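PDB 3I3L: alkylhalidase CmlS from Streptomyces venezuelae, which binds FAD, held covalently through an aspartate, and acts as a flavin-dependent halogenase in chloramphenicol biosynthesis. Local coordinates for residues Arg54-Arg59 and His146-Val151; Gly31-Ser36 and Glu128-Leu133; Val180-Gly185 and Phe310-Asp315; Arg23-Ile28 and Gly46-Ile51. All blocks are in the same frame, centred on the assembly; numbering follows the deposited sequence.

In the fold
From the N terminus, contact 4 comes first. It joins strand 25-29 to strand 48-52 and closes the short loop through helix 33-44. Contact 2 starts inside that loop, at residues 31-36, and ends at 128-133, so it crosses contact 4. Contact 1 runs from 54-59 to 146-151 and crosses contact 2 in turn; the two touch through the salt bridge of Arg-59 with Asp-131. Contact 3 follows in series and pairs strands 179-182 and 310-312. Strands 25-29 and 179-182 are neighbours, so contacts 3 and 4 belong to one sheet. Contact 1 reaches the adenosine of FAD, contact 2 its diphosphate, and contact 3 the diphosphate and the ribityl chain.

Contact 1: residues Arg54-Arg59 and His146-Val151; sequences RSAFPR and HEETPV. With FAD (flavin-adenine dinucleotide), chain B.
Glu-147 OE1 accepts the backbone N of Phe-57 at 2.8 Å in a nearly straight bond (178° at the hydrogen). The N-H comes from above the carboxylate plane. The other oxygen, OE2, takes a salt bridge from Arg-139 and a bond from a water, so both ends of the carboxylate are held. One residue on, Glu-148 N bonds to Ser-55 O at 2.9 Å. Beside this pair the CG of Glu-148 lies against the methyl of Ala-56. The two loops lead out of strands 48-52 and 144-146 and together frame the adenosine end of FAD. Arg-54 CB rests on Pro-150 CB at 3.5 Å. Its CG sits between the backbone N and the carbonyl carbon (chi1 60°), and the extended chain then runs along the adenine until one guanidinium face lies over FAD C8A. Arg-54 NE gives a bent bond to FAD O2B, 3.2 Å. Arg-59 grips the other ribose hydroxyl oxygen, FAD O3B, through NE and NH1, the latter at 3.0 Å. Val-151 reads the adenine edge with its backbone: Val-151 N meets FAD N1A at 2.8 Å, and FAD N6A donates to Val-151 O.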
# COMPACT_ATOMS: atom_id res chain seq x y z
N ARG A 54 5.83 22.86 7.59
CA ARG A 54 7.07 23.68 7.78
C ARG A 54 7.55 24.36 6.49
O ARG A 54 8.30 25.35 6.54
CB ARG A 54 8.22 22.81 8.31
CG ARG A 54 8.58 21.65 7.35
CD ARG A 54 9.73 20.81 7.86
NE ARG A 54 10.09 19.78 6.85
CZ ARG A 54 10.92 18.76 7.08
NH1 ARG A 54 11.48 18.61 8.30
NH2 ARG A 54 11.17 17.86 6.10
N SER A 55 7.17 23.83 5.33
CA SER A 55 7.72 24.37 4.08
C SER A 55 6.76 25.36 3.48
O SER A 55 5.63 25.53 3.92
CB SER A 55 7.94 23.27 3.03
OG SER A 55 9.00 22.38 3.40
N ALA A 56 7.22 26.01 2.41
CA ALA A 56 6.38 26.80 1.58
C ALA A 56 6.06 25.93 0.40
O ALA A 56 6.98 25.27 -0.13
CB ALA A 56 7.20 28.04 1.12
N PHE A 57 4.78 25.89 -0.03
CA PHE A 57 4.42 25.15 -1.24
C PHE A 57 4.37 26.11 -2.41
O PHE A 57 4.00 27.28 -2.25
CB PHE A 57 3.07 24.44 -1.11
CG PHE A 57 3.11 23.18 -0.26
CD1 PHE A 57 4.21 22.90 0.56
CD2 PHE A 57 2.05 22.29 -0.28
CE1 PHE A 57 4.25 21.76 1.34
CE2 PHE A 57 2.07 21.19 0.49
CZ PHE A 57 3.19 20.89 1.31
N PRO A 58 4.71 25.61 -3.61
CA PRO A 58 5.09 24.21 -3.90
C PRO A 58 6.50 23.90 -3.46
O PRO A 58 7.35 24.79 -3.43
CB PRO A 58 5.02 24.13 -5.43
CG PRO A 58 5.35 25.60 -5.89
CD PRO A 58 4.72 26.48 -4.81
N ARG A 59 6.74 22.63 -3.08
CA ARG A 59 8.09 22.20 -2.76
C ARG A 59 8.29 20.85 -3.39
O ARG A 59 7.33 20.06 -3.43
CB ARG A 59 8.34 22.18 -1.24
CG ARG A 59 7.40 21.31 -0.43
CD ARG A 59 7.92 19.85 -0.28
NE ARG A 59 6.90 19.08 0.45
CZ ARG A 59 5.88 18.44 -0.13
NH1 ARG A 59 5.01 17.76 0.59
NH2 ARG A 59 5.73 18.51 -1.45
N HIS A 146 -1.30 26.72 7.99
CA HIS A 146 -0.13 27.54 8.16
C HIS A 146 1.08 26.90 7.48
O HIS A 146 1.69 25.96 8.01
CB HIS A 146 0.20 27.74 9.65
CG HIS A 146 -0.93 28.25 10.49
ND1 HIS A 146 -1.59 29.43 10.21
CD2 HIS A 146 -1.49 27.77 11.63
CE1 HIS A 146 -2.51 29.64 11.13
NE2 HIS A 146 -2.47 28.65 12.01
N GLU A 147 1.46 27.46 6.33
CA GLU A 147 2.69 27.08 5.67
C GLU A 147 3.84 27.78 6.39
O GLU A 147 3.61 28.68 7.17
CB GLU A 147 2.67 27.45 4.19
CG GLU A 147 1.81 26.51 3.36
CD GLU A 147 1.77 26.89 1.93
OE1 GLU A 147 2.82 27.27 1.36
OE2 GLU A 147 0.67 26.80 1.33
N GLU A 148 5.05 27.32 6.12
CA GLU A 148 6.25 27.85 6.76
C GLU A 148 6.10 27.97 8.28
O GLU A 148 6.55 28.94 8.89
CB GLU A 148 6.65 29.21 6.15
CG GLU A 148 6.89 29.16 4.64
CD GLU A 148 7.33 30.54 4.06
OE1 GLU A 148 6.55 31.50 4.12
OE2 GLU A 148 8.45 30.64 3.54
N THR A 149 5.50 26.95 8.91
CA THR A 149 5.24 26.96 10.34
C THR A 149 5.56 25.55 10.86
O THR A 149 4.66 24.72 10.99
CB THR A 149 3.73 27.31 10.64
OG1 THR A 149 3.37 28.56 10.04
CG2 THR A 149 3.46 27.45 12.12
N PRO A 150 6.85 25.25 11.10
CA PRO A 150 7.21 23.96 11.57
C PRO A 150 6.71 23.70 13.00
O PRO A 150 6.71 24.61 13.82
CB PRO A 150 8.76 24.01 11.58
CG PRO A 150 9.12 25.43 11.59
CD PRO A 150 8.04 26.11 10.86
N VAL A 151 6.32 22.46 13.27
CA VAL A 151 5.96 22.05 14.64
C VAL A 151 7.22 21.55 15.33
O VAL A 151 7.82 20.54 14.97
CB VAL A 151 4.93 20.98 14.67
CG1 VAL A 151 4.73 20.46 16.11
CG2 VAL A 151 3.61 21.44 14.06
PA FAD B . 5.44 13.49 3.02
O1A FAD B . 6.91 13.44 3.37
O2A FAD B . 5.09 13.41 1.58
O5B FAD B . 4.82 14.86 3.66
C5B FAD B . 5.15 15.25 4.97
C4B FAD B . 5.17 16.79 5.13
O4B FAD B . 5.41 17.08 6.52
C3B FAD B . 6.29 17.44 4.35
O3B FAD B . 5.75 18.35 3.43
C2B FAD B . 7.13 18.18 5.40
O2B FAD B . 7.46 19.46 4.98
C1B FAD B . 6.22 18.24 6.62
N9A FAD B . 6.83 18.24 7.93
C8A FAD B . 7.83 17.43 8.38
N7A FAD B . 8.08 17.73 9.67
C5A FAD B . 7.32 18.79 10.04
C6A FAD B . 7.20 19.49 11.22
N6A FAD B . 7.92 19.17 12.28
N1A FAD B . 6.27 20.49 11.28
C2A FAD B . 5.50 20.84 10.20
N3A FAD B . 5.62 20.12 9.05
C4A FAD B . 6.51 19.11 8.96
N1 FAD B . 5.14 6.66 -3.11
C2 FAD B . 4.22 6.39 -4.11
O2 FAD B . 3.03 6.36 -3.80
N3 FAD B . 4.61 6.14 -5.40
C4 FAD B . 5.94 6.15 -5.74
O4 FAD B . 6.28 5.94 -6.95
C4X FAD B . 6.88 6.39 -4.73
N5 FAD B . 8.21 6.42 -5.04
C5X FAD B . 9.12 6.76 -4.06
C6 FAD B . 10.49 6.79 -4.36
C7 FAD B . 11.40 7.05 -3.37
C7M FAD B . 12.88 7.11 -3.66
C8 FAD B . 10.92 7.34 -2.09
C8M FAD B . 11.86 7.72 -1.01
C9 FAD B . 9.57 7.27 -1.76
C9A FAD B . 8.68 6.98 -2.79
N10 FAD B . 7.35 6.98 -2.47
C10 FAD B . 6.45 6.64 -3.41
C1' FAD B . 7.02 7.11 -1.02
C2' FAD B . 6.09 8.28 -0.80
O2' FAD B . 6.64 9.38 -1.42
C3' FAD B . 5.75 8.58 0.63
O3' FAD B . 5.13 7.46 1.21
C4' FAD B . 4.75 9.78 0.73
O4' FAD B . 5.34 10.99 0.34
C5' FAD B . 4.30 9.96 2.17
O5' FAD B . 3.34 10.97 2.26
P FAD B . 3.27 11.71 3.66
O1P FAD B . 3.26 10.68 4.77
O2P FAD B . 2.15 12.75 3.63
O3P FAD B . 4.72 12.38 3.88
O HOH W 1 0.77 27.10 -1.32

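Contact 2: residues Gly31-Ser36 and Glu128-Leu133; sequences GGPAGS and EEFDKL. With FAD (flavin-adenine dinucleotide), chain B.
The turn Gly-31 to Pro-33, where Gly-32 is the N-cap of helix 33-44, sits against helix 127-140 with its Gly-32 CA 5.6 Å from the CA of Asp-131. The side chains meet at Pro-33 and Asp-131, which cross obliquely. The Asp-131 carboxylate meets the CG-CD edge of the proline ring, with OD1 3.5 Å from Pro-33 CG and as far from CD. Asp-131 CG lies beside its own backbone N (chi1 -71°), which carries the carboxylate forward to the ring. The Phe-130 ring meets the same Pro-33 CG with its edge, CE2 standing 4.4 Å from it. A water joins the two segments. It donates to Gly-31 O at 2.6 Å and to Asp-131 O at 2.9 Å, and it accepts from Ser-36 OG at 2.9 Å. The turn belongs to a glycine-rich sequence, Gly-30, Gly-32 and Gly-35, consistent with the dinucleotide-binding motif of Rossmann-like flavoproteins. Just past the cap, Ala-34 N donates to FAD O2P at 2.9 Å, so the start of the helix faces the diphosphate. The carboxylate of Asp-131 has its charged partners outside the contact: OD1 pairs with Arg-127 and OD2 with Arg-59, both FAD-binding residues. Against Pro-33 it makes packing contacts alone. Two arginines at one buried carboxylate would be expected to keep it ionised. Asp-131 is thus placed to act as a second-shell residue, consistent with its orienting Arg-127 and Arg-59 for FAD.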
# COMPACT_ATOMS: atom_id res chain seq x y z
N GLY A 31 1.65 18.97 5.75
CA GLY A 31 0.63 19.15 4.71
C GLY A 31 0.88 18.37 3.43
O GLY A 31 0.46 18.81 2.35
N GLY A 32 1.60 17.23 3.52
CA GLY A 32 1.73 16.34 2.35
C GLY A 32 0.40 15.59 2.21
O GLY A 32 -0.55 15.95 2.89
N PRO A 33 0.33 14.54 1.37
CA PRO A 33 -0.88 13.76 1.16
C PRO A 33 -1.50 13.25 2.48
O PRO A 33 -2.73 13.36 2.62
CB PRO A 33 -0.41 12.58 0.27
CG PRO A 33 0.75 13.15 -0.45
CD PRO A 33 1.43 14.13 0.48
N ALA A 34 -0.70 12.70 3.43
CA ALA A 34 -1.31 12.24 4.71
C ALA A 34 -2.02 13.40 5.40
O ALA A 34 -3.17 13.25 5.84
CB ALA A 34 -0.34 11.56 5.66
N GLY A 35 -1.33 14.54 5.52
CA GLY A 35 -1.93 15.71 6.19
C GLY A 35 -3.19 16.28 5.53
O GLY A 35 -4.21 16.50 6.18
N SER A 36 -3.12 16.54 4.23
CA SER A 36 -4.25 17.08 3.49
C SER A 36 -5.47 16.18 3.51
O SER A 36 -6.58 16.64 3.71
CB SER A 36 -3.83 17.26 2.02
OG SER A 36 -3.06 18.44 1.98
N GLU A 128 5.26 18.25 -6.14
CA GLU A 128 5.17 19.65 -5.73
C GLU A 128 3.82 20.25 -6.17
O GLU A 128 3.24 21.07 -5.46
CB GLU A 128 6.35 20.45 -6.29
CG GLU A 128 6.41 20.50 -7.81
CD GLU A 128 7.84 20.74 -8.34
OE1 GLU A 128 8.19 21.90 -8.62
OE2 GLU A 128 8.62 19.77 -8.49
N GLU A 129 3.28 19.77 -7.29
CA GLU A 129 2.02 20.31 -7.81
C GLU A 129 0.83 19.60 -7.22
O GLU A 129 -0.11 20.23 -6.76
CB GLU A 129 2.00 20.28 -9.35
CG GLU A 129 3.01 21.22 -9.98
CD GLU A 129 3.11 21.09 -11.52
OE1 GLU A 129 2.54 20.14 -12.15
OE2 GLU A 129 3.79 21.93 -12.11
N PHE A 130 0.89 18.28 -7.19
CA PHE A 130 -0.15 17.47 -6.59
C PHE A 130 -0.35 17.77 -5.09
O PHE A 130 -1.46 17.93 -4.62
CB PHE A 130 0.20 15.99 -6.78
CG PHE A 130 -0.77 15.05 -6.13
CD1 PHE A 130 -2.00 14.83 -6.70
CD2 PHE A 130 -0.44 14.38 -4.96
CE1 PHE A 130 -2.95 13.94 -6.10
CE2 PHE A 130 -1.31 13.47 -4.35
CZ PHE A 130 -2.59 13.23 -4.92
N ASP A 131 0.73 17.81 -4.34
CA ASP A 131 0.61 18.10 -2.90
C ASP A 131 -0.01 19.51 -2.66
O ASP A 131 -0.79 19.71 -1.74
CB ASP A 131 1.97 18.01 -2.22
CG ASP A 131 2.50 16.56 -2.12
OD1 ASP A 131 1.91 15.63 -2.69
OD2 ASP A 131 3.52 16.34 -1.43
N LYS A 132 0.34 20.47 -3.51
CA LYS A 132 -0.16 21.83 -3.35
C LYS A 132 -1.64 21.94 -3.72
O LYS A 132 -2.35 22.77 -3.18
CB LYS A 132 0.67 22.82 -4.15
CG LYS A 132 0.09 24.23 -4.16
CD LYS A 132 1.07 25.25 -4.76
CE LYS A 132 0.30 26.51 -5.22
NZ LYS A 132 -0.08 27.35 -4.07
N LEU A 133 -2.09 21.10 -4.62
CA LEU A 133 -3.48 21.06 -5.05
C LEU A 133 -4.39 20.58 -3.89
O LEU A 133 -5.41 21.17 -3.63
CB LEU A 133 -3.61 20.16 -6.29
CG LEU A 133 -4.87 19.87 -7.11
CD1 LEU A 133 -5.84 18.98 -6.40
CD2 LEU A 133 -5.56 21.14 -7.57
PA FAD B . 5.44 13.49 3.02
O1A FAD B . 6.91 13.44 3.37
O2A FAD B . 5.09 13.41 1.58
O5B FAD B . 4.82 14.86 3.66
C5B FAD B . 5.15 15.25 4.97
C4B FAD B . 5.17 16.79 5.13
O4B FAD B . 5.41 17.08 6.52
C3B FAD B . 6.29 17.44 4.35
O3B FAD B . 5.75 18.35 3.43
C2B FAD B . 7.13 18.18 5.40
O2B FAD B . 7.46 19.46 4.98
C1B FAD B . 6.22 18.24 6.62
N9A FAD B . 6.83 18.24 7.93
C8A FAD B . 7.83 17.43 8.38
N7A FAD B . 8.08 17.73 9.67
C5A FAD B . 7.32 18.79 10.04
C6A FAD B . 7.20 19.49 11.22
N6A FAD B . 7.92 19.17 12.28
N1A FAD B . 6.27 20.49 11.28
C2A FAD B . 5.50 20.84 10.20
N3A FAD B . 5.62 20.12 9.05
C4A FAD B . 6.51 19.11 8.96
N1 FAD B . 5.14 6.66 -3.11
C2 FAD B . 4.22 6.39 -4.11
O2 FAD B . 3.03 6.36 -3.80
N3 FAD B . 4.61 6.14 -5.40
C4 FAD B . 5.94 6.15 -5.74
O4 FAD B . 6.28 5.94 -6.95
C4X FAD B . 6.88 6.39 -4.73
N5 FAD B . 8.21 6.42 -5.04
C5X FAD B . 9.12 6.76 -4.06
C6 FAD B . 10.49 6.79 -4.36
C7 FAD B . 11.40 7.05 -3.37
C7M FAD B . 12.88 7.11 -3.66
C8 FAD B . 10.92 7.34 -2.09
C8M FAD B . 11.86 7.72 -1.01
C9 FAD B . 9.57 7.27 -1.76
C9A FAD B . 8.68 6.98 -2.79
N10 FAD B . 7.35 6.98 -2.47
C10 FAD B . 6.45 6.64 -3.41
C1' FAD B . 7.02 7.11 -1.02
C2' FAD B . 6.09 8.28 -0.80
O2' FAD B . 6.64 9.38 -1.42
C3' FAD B . 5.75 8.58 0.63
O3' FAD B . 5.13 7.46 1.21
C4' FAD B . 4.75 9.78 0.73
O4' FAD B . 5.34 10.99 0.34
C5' FAD B . 4.30 9.96 2.17
O5' FAD B . 3.34 10.97 2.26
P FAD B . 3.27 11.71 3.66
O1P FAD B . 3.26 10.68 4.77
O2P FAD B . 2.15 12.75 3.63
O3P FAD B . 4.72 12.38 3.88
O HOH W 2 -0.78 17.70 0.31

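Contact 3: residues Val180-Gly185 and Phe310-Asp315; sequences VIDAGG and FFLCGD. With FAD (flavin-adenine dinucleotide), chain B.
Gly-185 and Asp-315 meet where both segments reach FAD, the glycine C lying 3.7 Å from Asp-315 CB. Asp-315 CG, beside the backbone N (chi1 -71°), lets both N and OD1 grip the cofactor. The backbone N donates to phosphate oxygen O1P of FAD at 3.0 Å, and OD1 accepts from the ribityl O3' at 2.7 Å. A water binds the same O1P and bridges the two segments. It donates to Cys-313 O at 2.5 Å and accepts from Gly-185 N at 2.9 Å. Behind this shell an Asx turn shapes the first segment: Asp-182 OD1 takes the N-H of Gly-184 at 2.7 Å, while OD2 is held by the backbone N of Ile-190. Farther out, strands 180-182 and 310-312 run parallel. Asp-182 bonds through both its backbone atoms: its N gives to Phe-311 O (2.8 Å) and its O accepts from Cys-313 N; Phe-311 N bonds to Val-180 O. Val-180 CG1 packs on Phe-310 CB, and Asp-182 CB meets Leu-312 CD2. On the opposite face Ile-181 CG2 lies 3.6 Å from Cys-313 SG, and helix 33-44 covers both. Parallel strands whose C-terminal ends run into glycine-containing turns at a diphosphate are typical of Rossmann-like FAD-binding domains.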
# COMPACT_ATOMS: atom_id res chain seq x y z
N VAL A 180 -3.97 15.12 18.04
CA VAL A 180 -2.96 15.45 17.08
C VAL A 180 -2.75 14.31 16.10
O VAL A 180 -2.78 13.15 16.48
CB VAL A 180 -1.61 15.84 17.76
CG1 VAL A 180 -1.05 14.71 18.64
CG2 VAL A 180 -0.59 16.28 16.67
N ILE A 181 -2.58 14.65 14.82
CA ILE A 181 -2.16 13.66 13.84
C ILE A 181 -0.73 14.02 13.41
O ILE A 181 -0.49 15.14 12.90
CB ILE A 181 -3.06 13.64 12.58
CG1 ILE A 181 -4.41 12.97 12.89
CG2 ILE A 181 -2.33 12.90 11.39
CD1 ILE A 181 -5.39 13.18 11.79
N ASP A 182 0.20 13.09 13.58
CA ASP A 182 1.53 13.30 12.95
C ASP A 182 1.51 12.79 11.51
O ASP A 182 1.46 11.58 11.27
CB ASP A 182 2.65 12.64 13.74
CG ASP A 182 4.05 12.98 13.22
OD1 ASP A 182 4.17 13.67 12.16
OD2 ASP A 182 5.04 12.52 13.86
N ALA A 183 1.53 13.71 10.56
CA ALA A 183 1.60 13.34 9.15
C ALA A 183 2.84 14.02 8.62
O ALA A 183 2.86 14.51 7.48
CB ALA A 183 0.35 13.82 8.44
N GLY A 184 3.85 14.11 9.48
CA GLY A 184 5.06 14.83 9.17
C GLY A 184 6.07 14.05 8.32
O GLY A 184 7.23 14.50 8.16
N GLY A 185 5.67 12.90 7.77
CA GLY A 185 6.63 12.16 6.93
C GLY A 185 7.71 11.48 7.72
O GLY A 185 7.62 11.37 8.93
N PHE A 310 -3.09 10.81 20.04
CA PHE A 310 -2.36 10.95 18.78
C PHE A 310 -2.54 9.75 17.83
O PHE A 310 -2.75 8.66 18.26
CB PHE A 310 -0.87 11.17 19.03
CG PHE A 310 -0.11 9.91 19.46
CD1 PHE A 310 0.48 9.07 18.50
CD2 PHE A 310 0.04 9.58 20.81
CE1 PHE A 310 1.21 7.93 18.90
CE2 PHE A 310 0.76 8.47 21.20
CZ PHE A 310 1.35 7.63 20.25
N PHE A 311 -2.42 10.04 16.53
CA PHE A 311 -2.36 9.08 15.48
C PHE A 311 -1.15 9.45 14.61
O PHE A 311 -0.93 10.61 14.33
CB PHE A 311 -3.64 9.13 14.61
CG PHE A 311 -4.88 8.61 15.32
CD1 PHE A 311 -5.37 7.36 15.05
CD2 PHE A 311 -5.50 9.38 16.29
CE1 PHE A 311 -6.42 6.82 15.73
CE2 PHE A 311 -6.64 8.87 16.97
CZ PHE A 311 -7.09 7.61 16.70
N LEU A 312 -0.39 8.43 14.15
CA LEU A 312 0.61 8.62 13.11
C LEU A 312 0.04 8.14 11.78
O LEU A 312 -0.56 7.05 11.71
CB LEU A 312 1.89 7.81 13.45
CG LEU A 312 2.40 7.83 14.90
CD1 LEU A 312 3.61 6.95 15.03
CD2 LEU A 312 2.72 9.30 15.44
N CYS A 313 0.22 8.94 10.70
CA CYS A 313 -0.28 8.58 9.38
C CYS A 313 0.86 8.66 8.32
O CYS A 313 1.74 9.51 8.44
CB CYS A 313 -1.41 9.54 8.93
SG CYS A 313 -2.84 9.58 10.03
N GLY A 314 0.84 7.78 7.30
CA GLY A 314 1.82 7.84 6.24
C GLY A 314 3.23 7.55 6.74
O GLY A 314 3.39 6.79 7.65
N ASP A 315 4.25 8.17 6.12
CA ASP A 315 5.65 7.83 6.46
C ASP A 315 5.94 8.09 7.94
O ASP A 315 6.86 7.51 8.50
CB ASP A 315 6.65 8.62 5.61
CG ASP A 315 6.68 8.18 4.15
OD1 ASP A 315 5.93 7.28 3.73
OD2 ASP A 315 7.42 8.80 3.41
PA FAD B . 5.44 13.49 3.02
O1A FAD B . 6.91 13.44 3.37
O2A FAD B . 5.09 13.41 1.58
O5B FAD B . 4.82 14.86 3.66
C5B FAD B . 5.15 15.25 4.97
C4B FAD B . 5.17 16.79 5.13
O4B FAD B . 5.41 17.08 6.52
C3B FAD B . 6.29 17.44 4.35
O3B FAD B . 5.75 18.35 3.43
C2B FAD B . 7.13 18.18 5.40
O2B FAD B . 7.46 19.46 4.98
C1B FAD B . 6.22 18.24 6.62
N9A FAD B . 6.83 18.24 7.93
C8A FAD B . 7.83 17.43 8.38
N7A FAD B . 8.08 17.73 9.67
C5A FAD B . 7.32 18.79 10.04
C6A FAD B . 7.20 19.49 11.22
N6A FAD B . 7.92 19.17 12.28
N1A FAD B . 6.27 20.49 11.28
C2A FAD B . 5.50 20.84 10.20
N3A FAD B . 5.62 20.12 9.05
C4A FAD B . 6.51 19.11 8.96
N1 FAD B . 5.14 6.66 -3.11
C2 FAD B . 4.22 6.39 -4.11
O2 FAD B . 3.03 6.36 -3.80
N3 FAD B . 4.61 6.14 -5.40
C4 FAD B . 5.94 6.15 -5.74
O4 FAD B . 6.28 5.94 -6.95
C4X FAD B . 6.88 6.39 -4.73
N5 FAD B . 8.21 6.42 -5.04
C5X FAD B . 9.12 6.76 -4.06
C6 FAD B . 10.49 6.79 -4.36
C7 FAD B . 11.40 7.05 -3.37
C7M FAD B . 12.88 7.11 -3.66
C8 FAD B . 10.92 7.34 -2.09
C8M FAD B . 11.86 7.72 -1.01
C9 FAD B . 9.57 7.27 -1.76
C9A FAD B . 8.68 6.98 -2.79
N10 FAD B . 7.35 6.98 -2.47
C10 FAD B . 6.45 6.64 -3.41
C1' FAD B . 7.02 7.11 -1.02
C2' FAD B . 6.09 8.28 -0.80
O2' FAD B . 6.64 9.38 -1.42
C3' FAD B . 5.75 8.58 0.63
O3' FAD B . 5.13 7.46 1.21
C4' FAD B . 4.75 9.78 0.73
O4' FAD B . 5.34 10.99 0.34
C5' FAD B . 4.30 9.96 2.17
O5' FAD B . 3.34 10.97 2.26
P FAD B . 3.27 11.71 3.66
O1P FAD B . 3.26 10.68 4.77
O2P FAD B . 2.15 12.75 3.63
O3P FAD B . 4.72 12.38 3.88
O HOH W 3 3.34 11.16 7.43

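Contact 4: residues Arg23-Ile28 and Gly46-Ile51; sequences RSKVAI and GHDVTI
Strands 25-29 and 48-52 are the two parallel strands of a beta-alpha-beta unit, and Lys-25 to Ile-28 pair with Asp-48 to Ile-51 along them. The pairing begins with a side chain. His-47 ND1 accepts the backbone N of Ser-24 at 3.0 Å, with the donor tilted 16° from the ring plane. Its NE2 bonds to Asp-343 of helix 327-347, so the ring is fixed from two sides. Arg-23 crosses this ring at about a right angle. Its CD lies over one face, 3.4 Å from the centroid of the His-47 ring, in a CH-pi contact. Arg-23 CG, anti to the carbonyl carbon (chi1 -62°), lies against Gly-46 O; the bend at chi2 then brings CD over the ring, and the polar end goes on to Leu-45 O. Gly-46 closes helix 33-44 with a Schellman motif, so the crossover turns back into the sheet right beside Arg-23. Backbone bonds then alternate between the strands: Asp-48 N to Ser-24 O, Val-26 N to Asp-48 O at 2.9 Å, Thr-50 N to Val-26 O, and Ile-28 N to Thr-50 O at 2.8 Å. On the face of Lys-25, Asp-48 and Thr-50, the first two lie side by side, and Lys-25 NZ makes a salt bridge to Asp-48 OD2 at 3.2 Å from above the carboxylate plane. A water joins Thr-50 OG1, at 2.7 Å, to Asp-48 O. The face of Val-26, Ile-28, Val-49 and Ile-51 is apolar. Ile-28 CD1 meets Val-49 CG1 at 3.6 Å, and Ile-28 CB packs on Ile-51 CG1. Ala-38 and Leu-42 of helix 33-44 lie on Ile-28.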
# COMPACT_ATOMS: atom_id res chain seq x y z
N ARG A 23 -17.69 17.53 18.56
CA ARG A 23 -16.59 17.47 17.62
C ARG A 23 -15.30 17.97 18.27
O ARG A 23 -15.34 18.73 19.25
CB ARG A 23 -16.91 18.29 16.36
CG ARG A 23 -18.12 17.79 15.60
CD ARG A 23 -17.87 16.38 15.00
NE ARG A 23 -18.97 15.94 14.12
CZ ARG A 23 -20.13 15.48 14.55
NH1 ARG A 23 -20.35 15.33 15.88
NH2 ARG A 23 -21.03 15.12 13.62
N SER A 24 -14.15 17.59 17.69
CA SER A 24 -12.84 17.83 18.26
C SER A 24 -12.09 18.91 17.53
O SER A 24 -12.26 19.14 16.35
CB SER A 24 -11.98 16.55 18.22
OG SER A 24 -12.47 15.58 19.14
N LYS A 25 -11.24 19.61 18.28
CA LYS A 25 -10.19 20.41 17.68
C LYS A 25 -8.97 19.52 17.40
O LYS A 25 -8.42 18.87 18.33
CB LYS A 25 -9.79 21.50 18.66
CG LYS A 25 -8.97 22.62 18.04
CD LYS A 25 -8.99 23.85 18.97
CE LYS A 25 -8.35 25.07 18.30
NZ LYS A 25 -9.17 25.53 17.08
N VAL A 26 -8.49 19.54 16.16
CA VAL A 26 -7.40 18.63 15.79
C VAL A 26 -6.28 19.34 15.11
O VAL A 26 -6.50 19.98 14.09
CB VAL A 26 -7.89 17.51 14.81
CG1 VAL A 26 -6.76 16.53 14.58
CG2 VAL A 26 -9.12 16.80 15.37
N ALA A 27 -5.07 19.22 15.67
CA ALA A 27 -3.87 19.71 15.03
C ALA A 27 -3.28 18.61 14.13
O ALA A 27 -3.28 17.42 14.49
CB ALA A 27 -2.80 20.07 16.06
N ILE A 28 -2.81 19.03 12.95
CA ILE A 28 -2.23 18.13 12.02
C ILE A 28 -0.87 18.61 11.66
O ILE A 28 -0.72 19.69 11.10
CB ILE A 28 -3.07 17.95 10.75
CG1 ILE A 28 -4.38 17.22 11.06
CG2 ILE A 28 -2.29 17.05 9.73
CD1 ILE A 28 -5.30 17.18 9.71
N GLY A 46 -16.95 16.92 10.23
CA GLY A 46 -17.47 18.00 11.01
C GLY A 46 -16.55 18.46 12.13
O GLY A 46 -17.02 19.10 13.06
N HIS A 47 -15.25 18.15 12.04
CA HIS A 47 -14.32 18.53 13.07
C HIS A 47 -13.58 19.76 12.70
O HIS A 47 -13.64 20.22 11.57
CB HIS A 47 -13.38 17.35 13.42
CG HIS A 47 -14.12 16.14 13.89
ND1 HIS A 47 -14.30 15.84 15.23
CD2 HIS A 47 -14.75 15.16 13.20
CE1 HIS A 47 -15.03 14.74 15.35
NE2 HIS A 47 -15.31 14.30 14.13
N ASP A 48 -12.82 20.29 13.66
CA ASP A 48 -12.21 21.60 13.50
C ASP A 48 -10.67 21.47 13.29
O ASP A 48 -9.91 21.12 14.23
CB ASP A 48 -12.57 22.41 14.75
CG ASP A 48 -11.89 23.77 14.81
OD1 ASP A 48 -11.38 24.24 13.80
OD2 ASP A 48 -11.90 24.40 15.89
N VAL A 49 -10.20 21.69 12.05
CA VAL A 49 -8.86 21.24 11.67
C VAL A 49 -7.87 22.39 11.52
O VAL A 49 -8.18 23.41 10.89
CB VAL A 49 -8.87 20.39 10.38
CG1 VAL A 49 -7.48 20.02 10.00
CG2 VAL A 49 -9.74 19.12 10.57
N THR A 50 -6.66 22.21 12.06
CA THR A 50 -5.54 23.08 11.71
C THR A 50 -4.31 22.28 11.16
O THR A 50 -3.88 21.35 11.77
CB THR A 50 -5.17 24.01 12.90
OG1 THR A 50 -6.32 24.86 13.19
CG2 THR A 50 -3.99 24.88 12.55
N ILE A 51 -3.76 22.70 10.02
CA ILE A 51 -2.62 22.03 9.44
C ILE A 51 -1.39 22.93 9.49
O ILE A 51 -1.41 24.03 8.90
CB ILE A 51 -2.87 21.65 7.96
CG1 ILE A 51 -4.11 20.75 7.83
CG2 ILE A 51 -1.63 21.02 7.41
CD1 ILE A 51 -4.55 20.47 6.38
O HOH W 4 -7.77 23.31 14.81